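Long-range contacts in MgGH51 (Meripilus giganteus, PDB 6ZPV), which hydrolyses terminal alpha-L-arabinofuranosyl residues from arabinose-containing glycans, as a fungal glycoside hydrolase of family GH51: residues 23-34 against 261-269; 238-248 against 308-318. All blocks are in the same frame, centred on the assembly; numbering follows the deposited sequence. Where two conformers were deposited one is given.

Interaction 1: residues 23-34 against 261-269; sequences EDINHSGDGGLY and WGYVNTDGL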
loop_
_atom_site.group_PDB
_atom_site.type_symbol
_atom_site.label_atom_id
_atom_site.label_comp_id
_atom_site.label_asym_id
_atom_site.label_seq_id
_atom_site.Cartn_x
_atom_site.Cartn_y
_atom_site.Cartn_z
ATOM N N GLU A 23 -3.983 1.339 -1.729
ATOM C CA GLU A 23 -4.226 2.644 -2.325
ATOM C C GLU A 23 -3.428 3.622 -1.463
ATOM O O GLU A 23 -3.091 3.282 -0.325
ATOM C CB GLU A 23 -5.716 2.995 -2.301
ATOM C CG GLU A 23 -6.234 3.335 -0.899
ATOM C CD GLU A 23 -7.750 3.558 -0.878
ATOM O OE1 GLU A 23 -8.243 4.474 -1.592
ATOM O OE2 GLU A 23 -8.410 2.797 -0.141
ATOM N N ASP A 24 -3.246 4.857 -1.936
ATOM C CA ASP A 24 -2.612 5.894 -1.107
ATOM C C ASP A 24 -3.694 6.426 -0.163
ATOM O O ASP A 24 -4.604 7.191 -0.564
ATOM C CB ASP A 24 -2.009 7.001 -1.985
ATOM C CG ASP A 24 -0.917 7.728 -1.273
ATOM O OD1 ASP A 24 -0.948 7.834 -0.010
ATOM O OD2 ASP A 24 0.051 8.208 -1.974
ATOM N N ILE A 25 -3.648 5.969 1.089
ATOM C CA ILE A 25 -4.559 6.355 2.173
ATOM C C ILE A 25 -3.665 6.405 3.422
ATOM O O ILE A 25 -2.708 5.624 3.537
ATOM C CB ILE A 25 -5.712 5.338 2.344
ATOM C CG1 ILE A 25 -6.741 5.768 3.406
ATOM C CG2 ILE A 25 -5.209 3.935 2.593
ATOM C CD1 ILE A 25 -7.937 4.851 3.505
ATOM N N ASN A 26 -3.946 7.291 4.358
ATOM C CA ASN A 26 -3.116 7.397 5.550
ATOM C C ASN A 26 -1.639 7.655 5.196
ATOM O O ASN A 26 -0.715 7.240 5.908
ATOM C CB ASN A 26 -3.181 6.161 6.449
ATOM C CG ASN A 26 -4.551 5.633 6.745
ATOM O OD1 ASN A 26 -5.457 6.402 7.084
ATOM N ND2 ASN A 26 -4.694 4.297 6.676
ATOM N N HIS A 27 -1.396 8.356 4.073
ATOM C CA HIS A 27 -0.018 8.580 3.606
ATOM C C HIS A 27 0.751 7.243 3.508
ATOM O O HIS A 27 1.929 7.160 3.790
ATOM C CB HIS A 27 0.694 9.606 4.479
ATOM C CG HIS A 27 0.312 10.999 4.119
ATOM N ND1 HIS A 27 0.805 11.641 3.013
ATOM C CD2 HIS A 27 -0.619 11.819 4.640
ATOM C CE1 HIS A 27 0.239 12.818 2.906
ATOM N NE2 HIS A 27 -0.622 12.945 3.911
ATOM N N SER A 28 0.070 6.265 2.942
ATOM C CA SER A 28 0.665 4.950 2.598
ATOM C C SER A 28 1.553 5.008 1.367
ATOM O O SER A 28 2.422 4.113 1.224
ATOM C CB SER A 28 -0.393 3.925 2.366
ATOM O OG SER A 28 -1.194 4.329 1.270
ATOM N N GLY A 29 1.339 5.965 0.478
ATOM C CA GLY A 29 2.173 6.119 -0.733
ATOM C C GLY A 29 3.137 7.257 -0.490
ATOM O O GLY A 29 4.247 7.057 0.015
ATOM N N ASP A 30 2.689 8.475 -0.795
ATOM C CA ASP A 30 3.419 9.665 -0.374
ATOM C C ASP A 30 3.515 9.731 1.145
ATOM O O ASP A 30 2.436 9.790 1.797
ATOM C CB ASP A 30 2.742 10.903 -0.923
ATOM C CG ASP A 30 2.892 11.079 -2.406
ATOM O OD1 ASP A 30 3.953 10.928 -2.974
ATOM O OD2 ASP A 30 1.895 11.303 -3.052
ATOM N N GLY A 31 4.714 9.718 1.698
ATOM C CA GLY A 31 4.892 9.638 3.112
ATOM C C GLY A 31 5.041 8.244 3.704
ATOM O O GLY A 31 5.273 8.114 4.915
ATOM N N GLY A 32 4.920 7.237 2.840
ATOM C CA GLY A 32 4.866 5.839 3.289
ATOM C C GLY A 32 5.763 4.949 2.483
ATOM O O GLY A 32 7.005 4.997 2.574
ATOM N N LEU A 33 5.143 4.098 1.667
ATOM C CA LEU A 33 5.933 3.129 0.832
ATOM C C LEU A 33 6.866 3.868 -0.137
ATOM O O LEU A 33 7.947 3.359 -0.428
ATOM C CB LEU A 33 4.951 2.197 0.136
ATOM C CG LEU A 33 5.576 1.129 -0.755
ATOM C CD1 LEU A 33 6.396 0.143 0.059
ATOM C CD2 LEU A 33 4.457 0.386 -1.475
ATOM N N TYR A 34 6.434 4.992 -0.691
ATOM C CA TYR A 34 7.293 5.769 -1.600
ATOM C C TYR A 34 8.371 6.476 -0.789
ATOM O O TYR A 34 8.049 7.153 0.175
ATOM C CB TYR A 34 6.417 6.728 -2.405
ATOM C CG TYR A 34 7.128 7.559 -3.447
ATOM C CD1 TYR A 34 8.025 6.997 -4.349
ATOM C CD2 TYR A 34 6.850 8.908 -3.553
ATOM C CE1 TYR A 34 8.629 7.782 -5.316
ATOM C CE2 TYR A 34 7.461 9.681 -4.540
ATOM C CZ TYR A 34 8.371 9.134 -5.413
ATOM O OH TYR A 34 8.940 9.950 -6.382
ATOM N N TRP A 261 -8.507 11.174 -0.056
ATOM C CA TRP A 261 -8.241 11.076 1.390
ATOM C C TRP A 261 -7.709 12.375 1.975
ATOM O O TRP A 261 -7.115 12.361 3.050
ATOM C CB TRP A 261 -7.361 9.830 1.679
ATOM C CG TRP A 261 -8.052 8.570 1.275
ATOM C CD1 TRP A 261 -7.790 7.790 0.214
ATOM C CD2 TRP A 261 -9.226 8.009 1.915
ATOM N NE1 TRP A 261 -8.675 6.761 0.150
ATOM C CE2 TRP A 261 -9.573 6.866 1.173
ATOM C CE3 TRP A 261 -9.967 8.335 3.055
ATOM C CZ2 TRP A 261 -10.635 6.041 1.519
ATOM C CZ3 TRP A 261 -11.031 7.510 3.406
ATOM C CH2 TRP A 261 -11.356 6.365 2.635
ATOM N N GLY A 262 -7.978 13.491 1.289
ATOM C CA GLY A 262 -7.719 14.826 1.821
ATOM C C GLY A 262 -6.390 15.427 1.466
ATOM O O GLY A 262 -6.123 16.550 1.853
ATOM N N TYR A 263 -5.539 14.723 0.717
ATOM C CA TYR A 263 -4.192 15.223 0.394
ATOM C C TYR A 263 -3.832 15.034 -1.069
ATOM O O TYR A 263 -4.336 14.163 -1.794
ATOM C CB TYR A 263 -3.136 14.626 1.346
ATOM C CG TYR A 263 -3.038 13.126 1.369
ATOM C CD1 TYR A 263 -2.194 12.440 0.502
ATOM C CD2 TYR A 263 -3.747 12.377 2.274
ATOM C CE1 TYR A 263 -2.067 11.054 0.539
ATOM C CE2 TYR A 263 -3.675 11.000 2.323
ATOM C CZ TYR A 263 -2.845 10.336 1.449
ATOM O OH TYR A 263 -2.760 8.967 1.563
ATOM N N VAL A 264 -2.891 15.864 -1.485
ATOM C CA VAL A 264 -2.290 15.755 -2.820
ATOM C C VAL A 264 -1.429 14.506 -2.927
ATOM O O VAL A 264 -0.599 14.250 -2.053
ATOM C CB VAL A 264 -1.475 17.015 -3.156
ATOM C CG1 VAL A 264 -0.755 16.884 -4.460
ATOM C CG2 VAL A 264 -2.377 18.236 -3.150
ATOM N N ASN A 265 -1.607 13.779 -4.028
ATOM C CA ASN A 265 -0.680 12.734 -4.436
ATOM C C ASN A 265 0.286 13.313 -5.460
ATOM O O ASN A 265 -0.107 13.911 -6.438
ATOM C CB ASN A 265 -1.428 11.564 -5.063
ATOM C CG ASN A 265 -2.289 10.714 -4.185
ATOM O OD1 ASN A 265 -2.561 9.553 -4.571
ATOM N ND2 ASN A 265 -2.774 11.204 -3.048
ATOM N N THR A 266 1.588 13.054 -5.235
ATOM C CA THR A 266 2.610 13.479 -6.197
ATOM C C THR A 266 2.558 12.651 -7.489
ATOM O O THR A 266 3.063 13.135 -8.518
ATOM C CB THR A 266 4.005 13.358 -5.618
ATOM O OG1 THR A 266 4.374 11.971 -5.420
ATOM C CG2 THR A 266 4.223 14.166 -4.354
ATOM N N ASP A 267 2.052 11.420 -7.395
ATOM C CA ASP A 267 2.170 10.401 -8.455
ATOM C C ASP A 267 3.627 10.019 -8.696
ATOM O O ASP A 267 3.917 9.375 -9.729
ATOM C CB ASP A 267 1.368 10.767 -9.696
ATOM C CG ASP A 267 -0.138 10.525 -9.550
ATOM O OD1 ASP A 267 -0.502 9.669 -8.694
ATOM O OD2 ASP A 267 -0.896 11.141 -10.325
ATOM N N GLY A 268 4.530 10.323 -7.748
ATOM C CA GLY A 268 5.864 9.758 -7.788
ATOM C C GLY A 268 5.859 8.257 -7.639
ATOM O O GLY A 268 6.741 7.594 -8.185
ATOM N N LEU A 269 4.913 7.751 -6.865
ATOM C CA LEU A 269 4.629 6.320 -6.807
ATOM C C LEU A 269 3.691 6.044 -7.979
ATOM O O LEU A 269 2.469 6.216 -7.845
ATOM C CB LEU A 269 4.014 5.931 -5.485
ATOM C CG LEU A 269 3.620 4.459 -5.343
ATOM C CD1 LEU A 269 4.790 3.559 -5.546
ATOM C CD2 LEU A 269 2.967 4.228 -3.983
HETATM O O HOH W 1 -4.737 9.687 -1.571
HETATM O O HOH W 2 -0.095 7.946 -4.632
HETATM O O HOH W 3 2.324 9.314 -5.404
#
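Tyr263 meets the 23-34 segment with both its ring and its hydroxyl. The phenol lies face to face with the imidazole of His27, centroids 3.8 Å apart and planes 20° from parallel, while Tyr263 OH donates to Asp24 OD1 at 2.7 Å and accepts from His27 N, a double role beyond phenylalanine. Trp261 uses a face and the edge of its indole: Ile25 CD1 sits over the six-membered ring in a CH-pi contact, and NE1 gives a nearly straight hydrogen bond (2.9 Å, 164°) to Glu23 OE1, which Asn232 N also binds. Asp30 receives Thr266 with both oxygens, OD1 taking Thr266 OG1 at 2.7 Å and OD2 the backbone Thr266 N at 2.8 Å. Thr266 OG1 also accepts from Gly268 N, closing an ST turn. Gly268 packs over one face of the Tyr34 ring, where a side chain would strike Tyr34 OH, itself hydrogen-bonded to Asn207 and Arg41.

In the second shell, Asp24 OD1 also accepts from Gly29 N, on the carboxylate face opposite Tyr263 OH, and OD2 takes Asp30 N. With CG beside the backbone N (chi1 -80°), His27 turns ND1 to Asp30 O, nearly in the ring plane, which fixes its rotation against Tyr263. One water joins Asp24 O to Asn265 ND2, another Asp24 OD2 to Asn265 OD1, which Asn232 also binds.

The contact joins the segment following barrel strand 20-21 to the excursion between strand 224-227 and helix 271-281, where strand 264-265 pairs with 257-258. Both buried aspartates face hydroxyl and backbone N-H donors, which would be expected to favour their ionised form.

Interaction 2: residues 238-248 against 308-318; sequences TATRWQWNATV and YIQQAIDQINF. With NAG (2-acetamido-2-deoxy-beta-D-glucopyranose), chain D; NAG (2-acetamido-2-deoxy-beta-D-glucopyranose), chain B; SO4 (sulfate ion), chain Q.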
loop_
_atom_site.group_PDB
_atom_site.type_symbol
_atom_site.label_atom_id
_atom_site.label_comp_id
_atom_site.label_asym_id
_atom_site.label_seq_id
_atom_site.Cartn_x
_atom_site.Cartn_y
_atom_site.Cartn_z
ATOM N N THR A 238 -14.713 13.238 -12.814
ATOM C CA THR A 238 -13.981 12.633 -13.948
ATOM C C THR A 238 -12.585 13.235 -13.997
ATOM O O THR A 238 -11.572 12.509 -14.199
ATOM C CB THR A 238 -14.757 12.834 -15.240
ATOM O OG1 THR A 238 -16.045 12.205 -15.100
ATOM C CG2 THR A 238 -14.022 12.275 -16.424
ATOM N N ALA A 239 -12.463 14.557 -13.854
ATOM C CA ALA A 239 -11.171 15.224 -14.015
ATOM C C ALA A 239 -10.130 14.891 -12.946
ATOM O O ALA A 239 -8.931 15.066 -13.230
ATOM C CB ALA A 239 -11.359 16.735 -14.038
ATOM N N THR A 240 -10.558 14.396 -11.818
ATOM C CA THR A 240 -9.668 14.082 -10.704
ATOM C C THR A 240 -9.412 12.578 -10.530
ATOM O O THR A 240 -8.758 12.200 -9.546
ATOM C CB THR A 240 -10.098 14.744 -9.401
ATOM O OG1 THR A 240 -11.453 14.370 -9.104
ATOM C CG2 THR A 240 -9.938 16.267 -9.443
ATOM N N ARG A 241 -9.844 11.765 -11.482
ATOM C CA ARG A 241 -9.581 10.325 -11.447
ATOM C C ARG A 241 -8.066 10.038 -11.537
ATOM O O ARG A 241 -7.279 10.842 -12.022
ATOM C CB ARG A 241 -10.299 9.678 -12.631
ATOM C CG ARG A 241 -9.646 9.944 -13.992
ATOM C CD ARG A 241 -10.554 9.497 -15.137
ATOM N NE ARG A 241 -9.929 9.591 -16.442
ATOM C CZ ARG A 241 -9.752 10.698 -17.156
ATOM N NH1 ARG A 241 -10.200 11.864 -16.690
ATOM N NH2 ARG A 241 -9.083 10.649 -18.298
ATOM N N TRP A 242 -7.697 8.835 -11.100
ATOM C CA TRP A 242 -6.310 8.379 -11.335
ATOM C C TRP A 242 -6.156 8.142 -12.850
ATOM O O TRP A 242 -7.026 7.516 -13.456
ATOM C CB TRP A 242 -6.069 7.134 -10.499
ATOM C CG TRP A 242 -4.669 6.587 -10.556
ATOM C CD1 TRP A 242 -3.636 6.909 -9.736
ATOM C CD2 TRP A 242 -4.146 5.618 -11.484
ATOM N NE1 TRP A 242 -2.514 6.227 -10.072
ATOM C CE2 TRP A 242 -2.786 5.408 -11.121
ATOM C CE3 TRP A 242 -4.690 4.852 -12.510
ATOM C CZ2 TRP A 242 -1.991 4.479 -11.805
ATOM C CZ3 TRP A 242 -3.886 3.942 -13.167
ATOM C CH2 TRP A 242 -2.558 3.740 -12.810
ATOM N N GLN A 243 -5.017 8.549 -13.399
ATOM C CA GLN A 243 -4.662 8.349 -14.817
ATOM C C GLN A 243 -3.280 7.766 -14.918
ATOM O O GLN A 243 -2.298 8.414 -14.457
ATOM C CB GLN A 243 -4.744 9.667 -15.631
ATOM C CG GLN A 243 -6.120 10.279 -15.676
ATOM C CD GLN A 243 -6.221 11.407 -16.705
ATOM O OE1 GLN A 243 -5.849 11.188 -17.867
ATOM N NE2 GLN A 243 -6.744 12.551 -16.324
ATOM N N TRP A 244 -3.125 6.643 -15.586
ATOM C CA TRP A 244 -1.827 5.949 -15.583
ATOM C C TRP A 244 -0.704 6.794 -16.182
ATOM O O TRP A 244 0.435 6.785 -15.661
ATOM C CB TRP A 244 -1.937 4.621 -16.415
ATOM C CG TRP A 244 -1.923 4.764 -17.896
ATOM C CD1 TRP A 244 -2.979 5.062 -18.711
ATOM C CD2 TRP A 244 -0.755 4.715 -18.740
ATOM N NE1 TRP A 244 -2.541 5.245 -20.009
ATOM C CE2 TRP A 244 -1.192 5.047 -20.044
ATOM C CE3 TRP A 244 0.619 4.528 -18.509
ATOM C CZ2 TRP A 244 -0.281 5.156 -21.108
ATOM C CZ3 TRP A 244 1.485 4.665 -19.558
ATOM C CH2 TRP A 244 1.054 4.977 -20.860
ATOM N N ASN A 245 -0.993 7.492 -17.261
ATOM C CA ASN A 245 0.047 8.142 -18.052
ATOM C C ASN A 245 0.618 9.363 -17.335
ATOM O O ASN A 245 1.757 9.733 -17.577
ATOM C CB ASN A 245 -0.473 8.505 -19.465
ATOM C CG ASN A 245 -1.832 9.193 -19.411
ATOM O OD1 ASN A 245 -2.824 8.623 -18.902
ATOM N ND2 ASN A 245 -1.873 10.435 -19.935
ATOM N N ALA A 246 -0.149 9.951 -16.420
ATOM C CA ALA A 246 0.292 11.051 -15.580
ATOM C C ALA A 246 1.237 10.582 -14.480
ATOM O O ALA A 246 1.803 11.399 -13.772
ATOM C CB ALA A 246 -0.899 11.783 -15.025
ATOM N N THR A 247 1.422 9.272 -14.351
ATOM C CA THR A 247 2.253 8.638 -13.333
ATOM C C THR A 247 3.548 8.023 -13.851
ATOM O O THR A 247 4.259 7.396 -13.074
ATOM C CB THR A 247 1.485 7.623 -12.470
ATOM O OG1 THR A 247 1.461 6.331 -13.115
ATOM C CG2 THR A 247 0.083 8.076 -12.131
ATOM N N VAL A 248 3.799 8.160 -15.144
ATOM C CA VAL A 248 4.926 7.514 -15.840
ATOM C C VAL A 248 5.843 8.610 -16.439
ATOM O O VAL A 248 5.349 9.672 -16.828
ATOM C CB VAL A 248 4.342 6.497 -16.855
ATOM C CG1 VAL A 248 5.385 6.014 -17.827
ATOM C CG2 VAL A 248 3.789 5.305 -16.093
ATOM N N TYR A 308 -12.075 6.714 -22.613
ATOM C CA TYR A 308 -11.682 6.154 -21.315
ATOM C C TYR A 308 -11.419 4.662 -21.431
ATOM O O TYR A 308 -10.529 4.134 -20.749
ATOM C CB TYR A 308 -12.763 6.504 -20.283
ATOM C CG TYR A 308 -13.055 7.978 -20.187
ATOM C CD1 TYR A 308 -12.304 8.814 -19.360
ATOM C CD2 TYR A 308 -14.047 8.549 -20.969
ATOM C CE1 TYR A 308 -12.554 10.164 -19.333
ATOM C CE2 TYR A 308 -14.272 9.919 -20.922
ATOM C CZ TYR A 308 -13.529 10.727 -20.109
ATOM O OH TYR A 308 -13.786 12.061 -20.120
ATOM N N ILE A 309 -12.163 3.989 -22.304
ATOM C CA ILE A 309 -11.888 2.586 -22.619
ATOM C C ILE A 309 -10.493 2.503 -23.287
ATOM O O ILE A 309 -9.665 1.655 -22.927
ATOM C CB ILE A 309 -13.004 2.005 -23.510
ATOM C CG1 ILE A 309 -14.286 1.926 -22.721
ATOM C CG2 ILE A 309 -12.575 0.644 -24.099
ATOM C CD1 ILE A 309 -15.523 1.563 -23.516
ATOM N N GLN A 310 -10.221 3.417 -24.247
ATOM C CA GLN A 310 -8.887 3.392 -24.865
ATOM C C GLN A 310 -7.799 3.680 -23.828
ATOM O O GLN A 310 -6.723 3.066 -23.896
ATOM C CB GLN A 310 -8.830 4.414 -26.010
ATOM C CG GLN A 310 -7.472 4.367 -26.726
ATOM C CD GLN A 310 -7.170 3.026 -27.367
ATOM O OE1 GLN A 310 -6.066 2.402 -27.125
ATOM N NE2 GLN A 310 -8.073 2.560 -28.172
ATOM N N GLN A 311 -8.048 4.579 -22.870
ATOM C CA GLN A 311 -7.015 4.881 -21.843
ATOM C C GLN A 311 -6.734 3.626 -21.024
ATOM O O GLN A 311 -5.562 3.397 -20.669
ATOM C CB GLN A 311 -7.476 6.049 -20.994
ATOM C CG GLN A 311 -6.430 6.466 -19.957
ATOM C CD GLN A 311 -6.706 7.793 -19.345
ATOM O OE1 GLN A 311 -7.907 8.158 -19.182
ATOM N NE2 GLN A 311 -5.694 8.558 -18.949
ATOM N N ALA A 312 -7.766 2.819 -20.732
ATOM C CA ALA A 312 -7.536 1.569 -20.003
ATOM C C ALA A 312 -6.766 0.552 -20.843
ATOM O O ALA A 312 -5.915 -0.162 -20.308
ATOM C CB ALA A 312 -8.862 0.976 -19.558
ATOM N N ILE A 313 -7.049 0.470 -22.157
ATOM C CA ILE A 313 -6.215 -0.352 -23.050
ATOM C C ILE A 313 -4.759 0.105 -23.027
ATOM O O ILE A 313 -3.837 -0.727 -22.933
ATOM C CB ILE A 313 -6.821 -0.353 -24.461
ATOM C CG1 ILE A 313 -8.143 -1.109 -24.491
ATOM C CG2 ILE A 313 -5.845 -0.935 -25.467
ATOM C CD1 ILE A 313 -8.941 -0.939 -25.747
ATOM N N ASP A 314 -4.548 1.421 -23.102
ATOM C CA ASP A 314 -3.192 1.980 -23.049
ATOM C C ASP A 314 -2.491 1.571 -21.757
ATOM O O ASP A 314 -1.319 1.168 -21.785
ATOM C CB ASP A 314 -3.253 3.504 -23.150
ATOM C CG ASP A 314 -3.754 4.096 -24.446
ATOM O OD1 ASP A 314 -3.802 3.379 -25.464
ATOM O OD2 ASP A 314 -4.138 5.298 -24.388
ATOM N N GLN A 315 -3.194 1.677 -20.627
ATOM C CA GLN A 315 -2.629 1.288 -19.324
ATOM C C GLN A 315 -2.146 -0.165 -19.318
ATOM O O GLN A 315 -1.061 -0.469 -18.856
ATOM C CB GLN A 315 -3.726 1.527 -18.266
ATOM C CG GLN A 315 -3.291 1.199 -16.844
ATOM C CD GLN A 315 -4.409 1.432 -15.853
ATOM O OE1 GLN A 315 -5.276 2.290 -16.067
ATOM N NE2 GLN A 315 -4.392 0.671 -14.724
ATOM N N ILE A 316 -2.995 -1.039 -19.837
ATOM C CA ILE A 316 -2.644 -2.466 -19.896
ATOM C C ILE A 316 -1.484 -2.700 -20.872
ATOM O O ILE A 316 -0.539 -3.460 -20.561
ATOM C CB ILE A 316 -3.875 -3.320 -20.202
ATOM C CG1 ILE A 316 -4.902 -3.222 -19.073
ATOM C CG2 ILE A 316 -3.458 -4.766 -20.487
ATOM C CD1 ILE A 316 -6.288 -3.730 -19.410
ATOM N N ASN A 317 -1.495 -2.021 -22.017
ATOM C CA ASN A 317 -0.365 -2.162 -22.956
ATOM C C ASN A 317 0.941 -1.702 -22.330
ATOM O O ASN A 317 1.991 -2.278 -22.608
ATOM C CB ASN A 317 -0.643 -1.410 -24.269
ATOM C CG ASN A 317 -1.498 -2.211 -25.237
ATOM O OD1 ASN A 317 -1.472 -3.445 -25.155
ATOM N ND2 ASN A 317 -2.192 -1.477 -26.121
ATOM N N PHE A 318 0.938 -0.673 -21.498
ATOM C CA PHE A 318 2.155 -0.270 -20.800
ATOM C C PHE A 318 2.702 -1.484 -20.032
ATOM O O PHE A 318 3.937 -1.684 -19.980
ATOM C CB PHE A 318 1.914 0.910 -19.858
ATOM C CG PHE A 318 3.181 1.363 -19.174
ATOM C CD1 PHE A 318 4.070 2.194 -19.822
ATOM C CD2 PHE A 318 3.524 0.909 -17.896
ATOM C CE1 PHE A 318 5.231 2.628 -19.232
ATOM C CE2 PHE A 318 4.694 1.360 -17.284
ATOM C CZ PHE A 318 5.544 2.212 -17.962
HETATM C C1 NAG D . -3.156 11.090 -19.999
HETATM C C2 NAG D . -2.968 12.587 -20.165
HETATM C C3 NAG D . -4.330 13.231 -20.458
HETATM C C4 NAG D . -4.997 12.562 -21.663
HETATM C C5 NAG D . -5.095 11.044 -21.406
HETATM C C6 NAG D . -5.677 10.276 -22.632
HETATM C C7 NAG D . -1.144 13.802 -19.090
HETATM C C8 NAG D . -0.619 14.416 -17.841
HETATM N N2 NAG D . -2.349 13.220 -19.009
HETATM O O3 NAG D . -4.176 14.658 -20.713
HETATM O O4 NAG D . -6.331 13.090 -21.766
HETATM O O5 NAG D . -3.778 10.554 -21.213
HETATM O O6 NAG D . -5.839 8.847 -22.356
HETATM O O7 NAG D . -0.567 13.902 -20.116
HETATM C C1 NAG B . -6.691 13.510 -23.102
HETATM C C2 NAG B . -8.191 13.656 -23.156
HETATM C C3 NAG B . -8.579 14.222 -24.562
HETATM C C4 NAG B . -7.716 15.410 -24.916
HETATM C C5 NAG B . -6.239 15.233 -24.693
HETATM C C6 NAG B . -5.368 16.497 -24.893
HETATM C C7 NAG B . -9.254 11.825 -21.856
HETATM C C8 NAG B . -9.771 10.439 -21.856
HETATM N N2 NAG B . -8.805 12.351 -23.013
HETATM O O3 NAG B . -9.946 14.458 -24.585
HETATM O O4 NAG B . -7.914 15.719 -26.329
HETATM O O5 NAG B . -6.068 14.757 -23.344
HETATM O O6 NAG B . -5.818 17.428 -23.820
HETATM O O7 NAG B . -9.158 12.345 -20.749
HETATM S S SO4 Q . -17.964 15.118 -14.300
HETATM O O1 SO4 Q . -17.285 16.366 -14.617
HETATM O O2 SO4 Q . -17.822 14.192 -15.544
HETATM O O3 SO4 Q . -19.390 15.363 -14.087
HETATM O O4 SO4 Q . -17.315 14.647 -13.113
HETATM O O HOH W 4 -9.568 6.851 -17.505
HETATM O O HOH W 5 -5.319 5.168 -16.693
HETATM O O HOH W 6 -3.691 6.884 -22.193
#
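Gln311 NE2 is shared by two acceptors from the loop 238-248: it donates to Gln243 OE1 at 2.8 Å and to Asn245 OD1 at 2.9 Å, both lying in the plane of its own amide. The other end of that amide, Gln311 OE1, takes an almost linear bond from Arg241 NH2 (2.9 Å, 176°) on a lone pair, and water 4 joins OE1 to Arg241 NE. With CG anti to the backbone N (chi1 -177°) and the chain extended beyond it, Gln311 carries its amide from the helix out to all three residues. Replacing it with alanine is likely to leave Gln243 OE1, Asn245 OD1 and Arg241 NH2 without this shared partner, the guanidinium then relying on its remaining contacts.

Asn245 is a glycosylated asparagine, in the Asn-Ala-Thr sequon of N-linked glycans: its ND2 is bonded to C1 of the first N-acetylglucosamine, so its oxygen remains to accept from Gln311. The second sugar lies beside Arg241, whose NH2 donates to its O7 at 3.0 Å. The edge of the Tyr308 ring meets one face of the guanidinium, and the methyl C8 of this sugar rests over the ring's face; Trp290 adds a cation-pi contact to Arg241.

Toward Val248 and Phe318, the contact becomes largely apolar. Trp244 lays one face of its indole on the helix, with Gln315 CB 3.6 Å from Trp244 CD1, while its CZ3 reaches Phe318 CD1 obliquely. Its NE1 is satisfied by water 6, which also binds Asp314 OD2 and O6 of the first sugar. Val248 CG1 packs against Phe318 CE1, and Leu271 touches Trp244, Val248 and Phe318.

Interactions 1 and 2 have centres about 18 Å apart, and their segments alternate along the chain: 23-34, 238-248, 261-269, 308-318. Both are built from loops and helices that surround the (beta/alpha)8 barrel, the catalytic fold of GH51. Segment 23-34 follows strand 20-21, the stretch containing 238-248 and 261-269 lies between strand 224-227 and helix 271-281, and helix 306-320 follows strand 284-289. One long excursion of the chain therefore serves both contacts, meeting the segment after the first barrel strand in interaction 1 and, in interaction 2, the helix 306-320, against which the glycan-bearing loop 238-248 packs. Asp267 CG touches Thr247 CG2 at 3.6 Å, so the two contacts adjoin, interaction 1 buried and interaction 2 nearer the surface.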